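PDB 4B2N: 70 kDa protein from Xanthomonas sp., which is a c-type cytochrome with two covalently bound haems that acts as a processive rubber oxygenase, cleaving the polyisoprene of latex with dioxygen. Local coordinates for residues 293-298 with 342-347; 18-23 with 412-417; 30-35 with 86-91; 395-400 with 504-509. All blocks are in the same frame, centred on the assembly; numbering follows the deposited sequence.

Interaction 1 (293-298 with 342-347). With HEC (heme c), chain C.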
# COMPACT_ATOMS: atom_id res chain seq x y z
N ALA A 293 4.43 -4.02 -9.28
CA ALA A 293 5.87 -3.77 -9.42
C ALA A 293 6.63 -4.25 -8.18
O ALA A 293 7.80 -3.97 -8.00
CB ALA A 293 6.14 -2.28 -9.74
N ARG A 294 5.98 -5.07 -7.37
CA ARG A 294 6.62 -5.66 -6.24
C ARG A 294 7.94 -6.32 -6.62
O ARG A 294 8.84 -6.36 -5.80
CB ARG A 294 5.69 -6.72 -5.62
CG ARG A 294 6.23 -7.36 -4.34
CD ARG A 294 5.55 -6.79 -3.10
NE ARG A 294 6.01 -5.40 -2.91
CZ ARG A 294 7.19 -5.10 -2.37
NH1 ARG A 294 7.97 -6.09 -1.95
NH2 ARG A 294 7.59 -3.82 -2.21
N ALA A 295 8.02 -6.83 -7.84
CA ALA A 295 9.12 -7.70 -8.30
C ALA A 295 10.38 -6.87 -8.49
O ALA A 295 11.44 -7.41 -8.81
CB ALA A 295 8.73 -8.34 -9.67
N PHE A 296 10.24 -5.54 -8.41
CA PHE A 296 11.37 -4.63 -8.62
C PHE A 296 11.82 -3.87 -7.39
O PHE A 296 12.81 -3.11 -7.38
CB PHE A 296 11.06 -3.68 -9.81
CG PHE A 296 10.95 -4.40 -11.10
CD1 PHE A 296 12.10 -4.68 -11.83
CD2 PHE A 296 9.73 -4.86 -11.55
CE1 PHE A 296 12.01 -5.40 -13.05
CE2 PHE A 296 9.63 -5.55 -12.74
CZ PHE A 296 10.77 -5.81 -13.49
N LYS A 297 11.13 -4.11 -6.31
CA LYS A 297 11.37 -3.33 -5.10
C LYS A 297 12.08 -4.15 -4.07
O LYS A 297 11.53 -5.12 -3.54
CB LYS A 297 10.03 -2.76 -4.60
CG LYS A 297 9.47 -1.79 -5.63
CD LYS A 297 8.02 -1.36 -5.35
CE LYS A 297 8.03 -0.17 -4.36
NZ LYS A 297 6.59 0.29 -4.13
N THR A 298 13.31 -3.76 -3.76
CA THR A 298 14.09 -4.41 -2.68
C THR A 298 13.50 -4.22 -1.31
O THR A 298 13.73 -5.11 -0.42
CB THR A 298 15.55 -3.88 -2.68
OG1 THR A 298 15.50 -2.46 -2.45
CG2 THR A 298 16.26 -4.19 -4.04
N PHE A 342 2.55 -14.53 -5.42
CA PHE A 342 1.65 -14.01 -6.42
C PHE A 342 2.05 -12.53 -6.73
O PHE A 342 2.17 -12.15 -7.89
CB PHE A 342 0.18 -14.08 -5.92
CG PHE A 342 -0.79 -13.46 -6.88
CD1 PHE A 342 -0.81 -13.87 -8.23
CD2 PHE A 342 -1.69 -12.50 -6.44
CE1 PHE A 342 -1.72 -13.27 -9.11
CE2 PHE A 342 -2.63 -11.93 -7.28
CZ PHE A 342 -2.61 -12.31 -8.63
N LEU A 343 2.23 -11.70 -5.70
CA LEU A 343 2.58 -10.25 -5.96
C LEU A 343 3.84 -10.13 -6.80
O LEU A 343 3.92 -9.30 -7.73
CB LEU A 343 2.80 -9.51 -4.61
CG LEU A 343 1.60 -9.65 -3.63
CD1 LEU A 343 1.79 -8.74 -2.42
CD2 LEU A 343 0.35 -9.17 -4.38
N ILE A 344 4.84 -10.96 -6.52
CA ILE A 344 6.12 -10.88 -7.32
C ILE A 344 5.84 -11.42 -8.74
O ILE A 344 6.59 -11.11 -9.65
CB ILE A 344 7.18 -11.81 -6.72
CG1 ILE A 344 7.68 -11.30 -5.38
CG2 ILE A 344 8.38 -11.97 -7.62
CD1 ILE A 344 8.44 -12.49 -4.74
N SER A 345 4.77 -12.18 -8.94
CA SER A 345 4.54 -12.78 -10.29
C SER A 345 3.87 -11.76 -11.18
O SER A 345 3.72 -12.02 -12.37
CB SER A 345 3.65 -14.05 -10.19
OG SER A 345 2.30 -13.65 -9.96
N LEU A 346 3.45 -10.62 -10.62
CA LEU A 346 2.58 -9.66 -11.33
C LEU A 346 3.41 -8.80 -12.27
O LEU A 346 4.57 -8.48 -11.96
CB LEU A 346 1.85 -8.72 -10.32
CG LEU A 346 0.79 -9.39 -9.47
CD1 LEU A 346 0.20 -8.33 -8.56
CD2 LEU A 346 -0.23 -10.04 -10.39
N SER A 347 2.81 -8.44 -13.42
CA SER A 347 3.29 -7.33 -14.24
C SER A 347 2.19 -6.27 -14.40
O SER A 347 1.02 -6.59 -14.50
CB SER A 347 3.77 -7.83 -15.65
OG SER A 347 4.69 -8.92 -15.45
FE HEC C . -1.32 -3.11 2.07
CHA HEC C . 1.79 -1.53 1.80
CHB HEC C . 0.16 -6.18 1.20
CHC HEC C . -4.21 -4.89 3.00
CHD HEC C . -2.89 -0.14 2.31
NA HEC C . 0.48 -3.73 1.65
C1A HEC C . 1.63 -2.93 1.42
C2A HEC C . 2.73 -3.66 0.81
C3A HEC C . 2.31 -5.00 0.63
C4A HEC C . 0.93 -5.01 1.13
CMA HEC C . 3.08 -6.13 -0.02
CAA HEC C . 4.14 -3.14 0.40
CBA HEC C . 3.96 -2.43 -0.94
CGA HEC C . 5.21 -1.70 -1.39
O1A HEC C . 5.90 -0.98 -0.59
O2A HEC C . 5.45 -1.82 -2.59
NB HEC C . -1.83 -5.08 2.18
C1B HEC C . -1.19 -6.16 1.71
C2B HEC C . -1.87 -7.43 1.88
C3B HEC C . -3.13 -7.07 2.42
C4B HEC C . -3.04 -5.61 2.50
CMB HEC C . -1.25 -8.72 1.51
CAB HEC C . -4.27 -7.93 2.87
CBB HEC C . -3.97 -8.80 3.96
NC HEC C . -3.20 -2.71 2.54
C1C HEC C . -4.30 -3.45 2.93
C2C HEC C . -5.52 -2.64 3.15
C3C HEC C . -5.08 -1.24 2.96
C4C HEC C . -3.67 -1.33 2.61
CMC HEC C . -6.87 -3.23 3.56
CAC HEC C . -5.87 0.02 3.10
CBC HEC C . -6.78 0.11 4.17
ND HEC C . -0.64 -1.19 2.08
C1D HEC C . -1.43 -0.12 2.19
C2D HEC C . -0.73 1.12 2.15
C3D HEC C . 0.63 0.71 2.01
C4D HEC C . 0.58 -0.75 2.00
CMD HEC C . -1.21 2.53 2.21
CAD HEC C . 1.79 1.64 2.04
CBD HEC C . 1.90 1.86 3.60
CGD HEC C . 2.96 2.90 3.89
O1D HEC C . 2.65 4.07 4.19
O2D HEC C . 4.17 2.52 3.71
O HOH W 1 5.50 -7.54 -9.31
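Arg294 passes obliquely over Leu343, its CG lying 4.1 Å from the leucine CB, and the two side chains then run on toward the same haem. The arginine CB already points at helix 333-345, and CG, anti to N (chi1 -177°), continues alongside Leu343. Bends at chi2 and chi3 swing the guanidinium away from that helix and present its edge, in plane, to a haem propionate: NH2 donates to O2A of the haem at 3.0 Å with an N-H...O angle of 162°. Lys297, just past the 3-10 turn, reaches the same oxygen, NZ to O2A 2.9 Å, so two cationic groups grip one carboxylate atom and probably favour its ionised form. The guanidinium itself is fixed by Arg299 O at NH2 and Ser308 OG at NH1. Leu343 meets the macrocycle through a branch, its CD1 resting 3.8 Å from the haem methyl CMA. Farther from the cofactor the packing is plainer, with Ala295 CB set against Ile344 O at 3.5 Å and near the CG2 branch of the same isoleucine. A water accepts a bond from Ala295 N at 3.0 Å and lies close to Leu343 O and Leu346 O, bridging loop and helix. With Thr286, Phe301, Trp302 and Arg432 also hydrogen-bonded to this haem, the arrangement is a basic propionate-binding site of a c-type haem pocket.

Interaction 2 (18-23 with 412-417)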
# COMPACT_ATOMS: atom_id res chain seq x y z
N LEU A 18 16.42 1.57 -26.71
CA LEU A 18 16.12 2.51 -25.63
C LEU A 18 14.79 2.07 -24.98
O LEU A 18 14.64 2.08 -23.76
CB LEU A 18 16.02 3.96 -26.17
CG LEU A 18 17.30 4.71 -26.55
CD1 LEU A 18 17.01 5.97 -27.33
CD2 LEU A 18 18.20 5.01 -25.36
N LEU A 19 13.82 1.69 -25.80
CA LEU A 19 12.48 1.36 -25.28
C LEU A 19 12.49 -0.10 -24.87
O LEU A 19 13.31 -0.90 -25.34
CB LEU A 19 11.43 1.60 -26.36
CG LEU A 19 11.33 3.06 -26.80
CD1 LEU A 19 10.14 3.24 -27.74
CD2 LEU A 19 11.26 4.04 -25.63
N ASP A 20 11.60 -0.47 -23.96
CA ASP A 20 11.48 -1.81 -23.56
C ASP A 20 10.03 -2.06 -23.10
O ASP A 20 9.79 -2.24 -21.90
CB ASP A 20 12.39 -2.01 -22.36
CG ASP A 20 12.38 -3.44 -21.82
OD1 ASP A 20 11.96 -4.36 -22.51
OD2 ASP A 20 12.85 -3.70 -20.74
N GLN A 21 9.09 -2.08 -24.02
CA GLN A 21 7.66 -2.29 -23.70
C GLN A 21 7.44 -3.80 -23.42
O GLN A 21 7.97 -4.59 -24.09
CB GLN A 21 6.84 -1.76 -24.88
CG GLN A 21 7.23 -0.30 -25.18
CD GLN A 21 6.91 0.19 -26.61
OE1 GLN A 21 7.74 0.10 -27.54
NE2 GLN A 21 5.72 0.75 -26.77
N ALA A 22 6.73 -4.21 -22.36
CA ALA A 22 6.66 -5.67 -22.07
C ALA A 22 5.39 -5.98 -21.41
O ALA A 22 4.91 -5.19 -20.59
CB ALA A 22 7.81 -6.15 -21.24
N SER A 23 4.80 -7.11 -21.82
CA SER A 23 3.59 -7.58 -21.22
C SER A 23 4.01 -8.29 -19.94
O SER A 23 3.26 -8.31 -18.93
CB SER A 23 2.99 -8.61 -22.17
OG SER A 23 2.26 -7.93 -23.15
N ARG A 412 21.09 -7.29 -15.13
CA ARG A 412 19.96 -7.94 -14.43
C ARG A 412 19.20 -7.01 -13.47
O ARG A 412 18.09 -7.36 -13.03
CB ARG A 412 20.42 -9.16 -13.64
CG ARG A 412 20.93 -10.25 -14.56
CD ARG A 412 21.51 -11.42 -13.76
NE ARG A 412 22.64 -11.00 -12.92
CZ ARG A 412 23.20 -11.75 -11.99
NH1 ARG A 412 22.76 -13.01 -11.80
NH2 ARG A 412 24.20 -11.28 -11.26
N LEU A 413 19.75 -5.84 -13.22
CA LEU A 413 19.20 -4.86 -12.29
C LEU A 413 18.31 -3.81 -13.00
O LEU A 413 17.89 -2.80 -12.41
CB LEU A 413 20.34 -4.21 -11.49
CG LEU A 413 21.15 -5.11 -10.56
CD1 LEU A 413 22.24 -4.27 -9.87
CD2 LEU A 413 20.19 -5.61 -9.48
N LYS A 414 18.02 -4.06 -14.28
CA LYS A 414 17.18 -3.18 -15.04
C LYS A 414 15.87 -3.02 -14.29
O LYS A 414 15.26 -4.04 -13.89
CB LYS A 414 16.88 -3.83 -16.36
CG LYS A 414 16.02 -3.01 -17.32
CD LYS A 414 16.05 -3.66 -18.70
CE LYS A 414 15.66 -5.12 -18.58
NZ LYS A 414 14.72 -5.35 -19.70
N GLY A 415 15.43 -1.79 -14.11
CA GLY A 415 14.14 -1.53 -13.46
C GLY A 415 14.04 -1.69 -11.93
O GLY A 415 13.03 -1.32 -11.35
N VAL A 416 15.09 -2.17 -11.28
CA VAL A 416 15.08 -2.28 -9.79
C VAL A 416 14.97 -0.89 -9.14
O VAL A 416 15.69 0.04 -9.52
CB VAL A 416 16.30 -3.05 -9.20
CG1 VAL A 416 16.36 -2.96 -7.68
CG2 VAL A 416 16.25 -4.51 -9.62
N ALA A 417 14.02 -0.76 -8.21
CA ALA A 417 13.92 0.45 -7.39
C ALA A 417 14.55 0.13 -6.02
O ALA A 417 13.96 -0.59 -5.18
CB ALA A 417 12.44 0.87 -7.26
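Asp20 and Lys414 meet from opposite directions, carboxylate against ammonium, and this salt bridge is the whole of the direct contact between 18-23 and 412-417. Lys414 NZ donates to Asp20 OD2 at 2.7 Å, while OD1 of the same aspartate stays 4.1 Å from that nitrogen; the lysine's grip is therefore single rather than forked. The ammonium comes to OD2 on its syn side but 32° out of the carboxylate plane. OD2 has a further hydrogen bond close by in the chain. Behind the charged atoms the aliphatic part of the lysine follows closely, its CD 3.8 Å from Asp20 OD2. The backbones stay far apart, the CA atoms of Asp20 and Lys414 being separated by 10.3 Å, and the two side chains, reaching toward each other, span the gap. Lys414 starts anti and bends at its last two torsions, chi4 (136°) lying away from a staggered value. It is held out by a type II beta turn from Leu413 to Val416, in which Lys414 and Gly415 occupy the two corners, the glycine with the positive phi of that turn type. The turn is closed by Val416 N to Leu413 O, and its Gly415 is tied in turn to the backbone of Val396. On the other bank Asp20 O receives Arg25 NH2. Helix 399-402 lies beside both partners, Pro399 touching the aspartate and Ala402 the lysine at this partly exposed surface.

Interaction 3 (30-35 with 86-91)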
# COMPACT_ATOMS: atom_id res chain seq x y z
N VAL A 30 9.41 -13.56 -16.51
CA VAL A 30 10.14 -13.49 -17.80
C VAL A 30 10.90 -14.79 -17.97
O VAL A 30 10.81 -15.45 -19.02
CB VAL A 30 11.08 -12.24 -17.89
CG1 VAL A 30 12.00 -12.29 -19.10
CG2 VAL A 30 10.23 -10.97 -17.86
N GLY A 31 11.62 -15.16 -16.92
CA GLY A 31 12.51 -16.32 -17.03
C GLY A 31 11.82 -17.65 -17.13
O GLY A 31 12.37 -18.61 -17.64
N CYS A 32 10.61 -17.74 -16.60
CA CYS A 32 9.88 -18.99 -16.64
C CYS A 32 8.91 -19.11 -17.79
O CYS A 32 8.16 -20.08 -17.87
CB CYS A 32 9.08 -19.12 -15.37
SG CYS A 32 10.05 -19.41 -13.85
N ASN A 33 8.84 -18.08 -18.62
CA ASN A 33 7.77 -18.04 -19.59
C ASN A 33 7.97 -19.18 -20.64
O ASN A 33 9.04 -19.28 -21.25
CB ASN A 33 7.78 -16.65 -20.23
CG ASN A 33 6.76 -16.49 -21.33
OD1 ASN A 33 5.61 -16.90 -21.22
ND2 ASN A 33 7.19 -15.88 -22.39
N GLY A 34 6.97 -20.06 -20.79
CA GLY A 34 7.09 -21.20 -21.73
C GLY A 34 8.12 -22.26 -21.30
O GLY A 34 8.60 -23.05 -22.11
N LYS A 35 8.52 -22.24 -20.04
CA LYS A 35 9.54 -23.17 -19.54
C LYS A 35 8.82 -24.16 -18.69
O LYS A 35 7.79 -23.85 -18.07
CB LYS A 35 10.63 -22.45 -18.74
CG LYS A 35 11.43 -21.36 -19.46
CD LYS A 35 12.04 -21.87 -20.76
CE LYS A 35 13.48 -21.44 -20.95
NZ LYS A 35 13.71 -20.08 -20.38
N THR A 86 12.19 -23.07 -5.69
CA THR A 86 13.51 -23.19 -6.34
C THR A 86 13.30 -23.49 -7.82
O THR A 86 14.26 -23.48 -8.62
CB THR A 86 14.33 -24.34 -5.75
OG1 THR A 86 13.59 -25.55 -5.93
CG2 THR A 86 14.64 -24.10 -4.23
N THR A 87 12.04 -23.78 -8.21
CA THR A 87 11.69 -24.06 -9.62
C THR A 87 10.53 -23.25 -10.15
O THR A 87 9.75 -22.71 -9.38
CB THR A 87 11.29 -25.53 -9.83
OG1 THR A 87 9.97 -25.75 -9.29
CG2 THR A 87 12.35 -26.49 -9.22
N CYS A 88 10.44 -23.13 -11.45
CA CYS A 88 9.31 -22.41 -12.02
C CYS A 88 7.97 -23.00 -11.58
O CYS A 88 7.05 -22.27 -11.33
CB CYS A 88 9.42 -22.40 -13.53
SG CYS A 88 10.76 -21.31 -14.15
N GLY A 89 7.88 -24.33 -11.50
CA GLY A 89 6.61 -24.94 -11.13
C GLY A 89 6.23 -24.61 -9.69
O GLY A 89 5.07 -24.31 -9.40
N GLN A 90 7.19 -24.70 -8.79
CA GLN A 90 6.99 -24.34 -7.37
C GLN A 90 6.51 -22.91 -7.23
O GLN A 90 5.53 -22.63 -6.54
CB GLN A 90 8.23 -24.56 -6.56
CG GLN A 90 8.49 -26.05 -6.28
CD GLN A 90 9.81 -26.18 -5.50
OE1 GLN A 90 10.37 -25.20 -5.04
NE2 GLN A 90 10.29 -27.43 -5.34
N PHE A 91 7.14 -22.01 -7.98
CA PHE A 91 6.75 -20.60 -7.86
C PHE A 91 5.34 -20.35 -8.40
O PHE A 91 4.46 -19.69 -7.71
CB PHE A 91 7.77 -19.76 -8.64
CG PHE A 91 7.46 -18.29 -8.64
CD1 PHE A 91 7.63 -17.51 -7.48
CD2 PHE A 91 7.01 -17.67 -9.79
CE1 PHE A 91 7.33 -16.14 -7.48
CE2 PHE A 91 6.69 -16.32 -9.78
CZ PHE A 91 6.86 -15.55 -8.62
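Cys32 and Cys88 form a disulfide between the short helix 27-32 and the first residue of helix 88-104, closing a loop of more than fifty residues, and all five torsions of the bridge are negative, the left-handed spiral conformation. The bond from CA to CB of Cys32 points toward the partner segment. Its CB comes 3.0 Å from Cys88 SG and 3.8 Å from Cys88 CB, as the covalent geometry requires. With SG anti to the carbonyl carbon (chi1 -70°), the sulfur is carried across to its partner, SG to SG 2.1 Å, and the bridge turns there through a chi3 of -86°, close to the 90° magnitude that an unstrained disulfide prefers. Cys88 repeats the same first torsion on its own side. The bond is buried: Leu41 and Pro42 lie against Cys32, and Thr39 against Cys88, so the first part of the connecting loop covers the bridge. No helix or strand occurs between the two segments, so the link closes a loop without regular secondary structure. Beyond Cys32 the backbone reverses in a type II turn ending at Lys35, whose NZ makes a weak bond back to Gly31 O and whose carbonyl oxygen is held by Arg92 NH2 from the second helix. That helix has its own N-terminal fixture, for Thr87 is the N-cap and its OG1 accepts from Gln90 N at 3.0 Å with an N-H...O angle of 169°.

Interaction 4 (395-400 with 504-509). With HEC (heme c), chain D.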
# COMPACT_ATOMS: atom_id res chain seq x y z
N GLY A 395 15.60 4.18 -11.05
CA GLY A 395 16.02 2.96 -11.72
C GLY A 395 16.34 3.14 -13.18
O GLY A 395 15.84 4.07 -13.83
N VAL A 396 17.14 2.21 -13.71
CA VAL A 396 17.45 2.18 -15.15
C VAL A 396 16.55 1.20 -15.92
O VAL A 396 16.50 -0.00 -15.61
CB VAL A 396 18.92 1.73 -15.35
CG1 VAL A 396 19.24 1.58 -16.84
CG2 VAL A 396 19.88 2.71 -14.70
N TYR A 397 15.81 1.73 -16.91
CA TYR A 397 14.82 0.95 -17.63
C TYR A 397 15.30 0.54 -19.01
O TYR A 397 14.90 -0.49 -19.49
CB TYR A 397 13.46 1.67 -17.78
CG TYR A 397 12.82 1.92 -16.45
CD1 TYR A 397 12.64 0.90 -15.54
CD2 TYR A 397 12.45 3.20 -16.08
CE1 TYR A 397 12.10 1.14 -14.27
CE2 TYR A 397 11.95 3.50 -14.82
CZ TYR A 397 11.75 2.46 -13.93
OH TYR A 397 11.24 2.76 -12.70
N SER A 398 16.09 1.39 -19.64
CA SER A 398 16.48 1.24 -21.04
C SER A 398 17.52 0.12 -21.14
O SER A 398 18.55 0.17 -20.40
CB SER A 398 17.05 2.59 -21.51
OG SER A 398 18.17 2.42 -22.35
N PRO A 399 17.25 -0.91 -21.98
CA PRO A 399 18.22 -2.01 -22.06
C PRO A 399 19.61 -1.49 -22.45
O PRO A 399 20.62 -2.01 -22.00
CB PRO A 399 17.65 -2.88 -23.19
CG PRO A 399 16.18 -2.65 -23.11
CD PRO A 399 16.08 -1.16 -22.85
N ARG A 400 19.63 -0.45 -23.27
CA ARG A 400 20.92 0.13 -23.70
C ARG A 400 21.70 0.69 -22.51
O ARG A 400 22.87 0.41 -22.37
CB ARG A 400 20.70 1.20 -24.76
CG ARG A 400 22.00 1.77 -25.31
CD ARG A 400 21.79 2.98 -26.22
NE ARG A 400 20.89 2.70 -27.33
CZ ARG A 400 20.45 3.61 -28.20
NH1 ARG A 400 20.84 4.89 -28.13
NH2 ARG A 400 19.60 3.24 -29.15
N PRO A 504 9.71 5.04 -6.33
CA PRO A 504 9.19 3.71 -6.73
C PRO A 504 9.38 3.41 -8.22
O PRO A 504 9.67 4.32 -8.96
CB PRO A 504 7.68 3.82 -6.47
CG PRO A 504 7.38 5.29 -6.48
CD PRO A 504 8.64 6.01 -6.01
N PRO A 505 9.22 2.14 -8.65
CA PRO A 505 9.22 1.80 -10.08
C PRO A 505 8.18 2.62 -10.84
O PRO A 505 7.00 2.86 -10.35
CB PRO A 505 8.83 0.26 -10.10
CG PRO A 505 9.25 -0.25 -8.71
CD PRO A 505 8.89 0.94 -7.81
N LEU A 506 8.59 3.03 -12.03
CA LEU A 506 7.68 3.71 -12.96
C LEU A 506 7.04 2.80 -13.99
O LEU A 506 6.19 3.25 -14.73
CB LEU A 506 8.30 4.95 -13.63
CG LEU A 506 8.99 5.93 -12.66
CD1 LEU A 506 9.55 7.11 -13.42
CD2 LEU A 506 7.95 6.48 -11.68
N TYR A 507 7.37 1.50 -13.96
CA TYR A 507 6.61 0.52 -14.70
C TYR A 507 5.16 0.66 -14.26
O TYR A 507 4.87 0.51 -13.10
CB TYR A 507 7.08 -0.89 -14.34
CG TYR A 507 8.48 -1.25 -14.84
CD1 TYR A 507 8.88 -1.00 -16.17
CD2 TYR A 507 9.36 -1.90 -14.00
CE1 TYR A 507 10.16 -1.37 -16.63
CE2 TYR A 507 10.64 -2.28 -14.41
CZ TYR A 507 11.02 -2.05 -15.76
OH TYR A 507 12.28 -2.46 -16.18
N GLY A 508 4.24 0.88 -15.18
CA GLY A 508 2.81 0.80 -14.74
C GLY A 508 2.34 2.18 -14.28
O GLY A 508 1.15 2.43 -14.16
N ALA A 509 3.27 3.10 -14.04
CA ALA A 509 2.91 4.37 -13.41
C ALA A 509 1.98 5.18 -14.29
O ALA A 509 1.27 6.05 -13.81
CB ALA A 509 4.16 5.19 -13.13
FE HEC D . 10.66 10.86 -8.97
CHA HEC D . 7.93 10.00 -7.04
CHB HEC D . 8.80 10.36 -11.97
CHC HEC D . 13.17 12.18 -10.88
CHD HEC D . 12.74 10.30 -6.32
NA HEC D . 8.80 10.19 -9.40
C1A HEC D . 7.75 10.03 -8.47
C2A HEC D . 6.48 9.75 -9.14
C3A HEC D . 6.74 9.85 -10.59
C4A HEC D . 8.14 10.19 -10.70
CMA HEC D . 5.73 9.61 -11.69
CAA HEC D . 5.16 9.32 -8.51
CBA HEC D . 5.39 7.77 -8.33
CGA HEC D . 4.27 7.15 -7.48
O1A HEC D . 3.46 7.95 -6.94
O2A HEC D . 4.10 5.89 -7.32
NB HEC D . 10.90 11.21 -11.09
C1B HEC D . 10.11 10.97 -12.14
C2B HEC D . 10.65 11.36 -13.45
C3B HEC D . 11.96 11.93 -13.10
C4B HEC D . 12.00 11.78 -11.65
CMB HEC D . 9.97 11.18 -14.79
CAB HEC D . 13.00 12.55 -14.01
CBB HEC D . 12.58 13.75 -14.59
NC HEC D . 12.58 11.05 -8.73
C1C HEC D . 13.49 11.78 -9.54
C2C HEC D . 14.79 12.03 -8.94
C3C HEC D . 14.67 11.47 -7.62
C4C HEC D . 13.27 10.96 -7.49
CMC HEC D . 16.00 12.71 -9.56
CAC HEC D . 15.76 11.49 -6.59
CBC HEC D . 16.43 12.59 -6.19
ND HEC D . 10.41 10.20 -7.12
C1D HEC D . 11.29 10.09 -6.14
C2D HEC D . 10.82 9.69 -4.82
C3D HEC D . 9.39 9.61 -5.02
C4D HEC D . 9.25 9.96 -6.43
CMD HEC D . 11.61 9.44 -3.56
CAD HEC D . 8.35 9.23 -3.99
CBD HEC D . 7.81 10.56 -3.46
CGD HEC D . 6.71 10.39 -2.44
O1D HEC D . 6.77 10.91 -1.32
O2D HEC D . 5.80 9.66 -2.79
O HOH W 2 12.96 -1.87 -18.78
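Tyr397 drives its phenol into the loop 504-509, where packing is closest at both the hydroxyl and one ring edge. Its OH accepts from Leu506 N at 2.7 Å along a nearly straight bond (174°), and Pro505 CA lies beside it at 3.4 Å. The CD1-CE1 edge of the ring is directed at the face of Tyr507, the two side chains sliding past each other in opposite senses; Tyr397 CD1 comes within 3.4 Å of Tyr507 CZ. With planes at 55° and centroids 4.6 Å apart, this is a tilted edge-to-face pair. Leu506 crosses the tyrosine at about a right angle, offering CB to it and sending both methyls to the haem, where CD1 lies 3.6 Å from CHB. This is the His394 side of a bis-histidine c-type haem: His394, one of two axial ligands with His641, immediately precedes segment 395-400, and its ND1 is hydrogen-bonded to Pro504 O, a carbonyl-to-histidine link familiar from c-type cytochromes. Pro504 itself rests its CG on the propionate oxygen O2A. A type II turn from Leu506 to Ala509 then carries the chain onward, with Tyr507 N buried and lacking a partner. Away from the haem, direct contact gives way to a water that joins the Tyr507 hydroxyl to the Tyr397 backbone. It takes a hydrogen bond from Tyr507 OH at 2.8 Å and passes one to Tyr397 O, lying at the edge of the Tyr507 ring, in its plane.

In the fold
Interactions 2 and 4 have centres only 5 Å apart and their segments alternate along the chain; Gly415 CA packs 3.4 Å from Tyr507 OH. Interaction 1 lies about 13 Å from the centres of both. Its loop meets interaction 2 through a probable hydrogen bond, Phe296 O to Ala417 N (2.8 Å), and interaction 4 through Lys297 CG against Pro505 CG (3.5 Å). Pro505 thereby stands between the two haem sites: its neighbours in 504-509 touch one haem, while its side chain is about 7 Å from the other. Interaction 3 is remote from both haems, yet Phe91 CZ reaches Ile344 CG2 of interaction 1 at 4.0 Å.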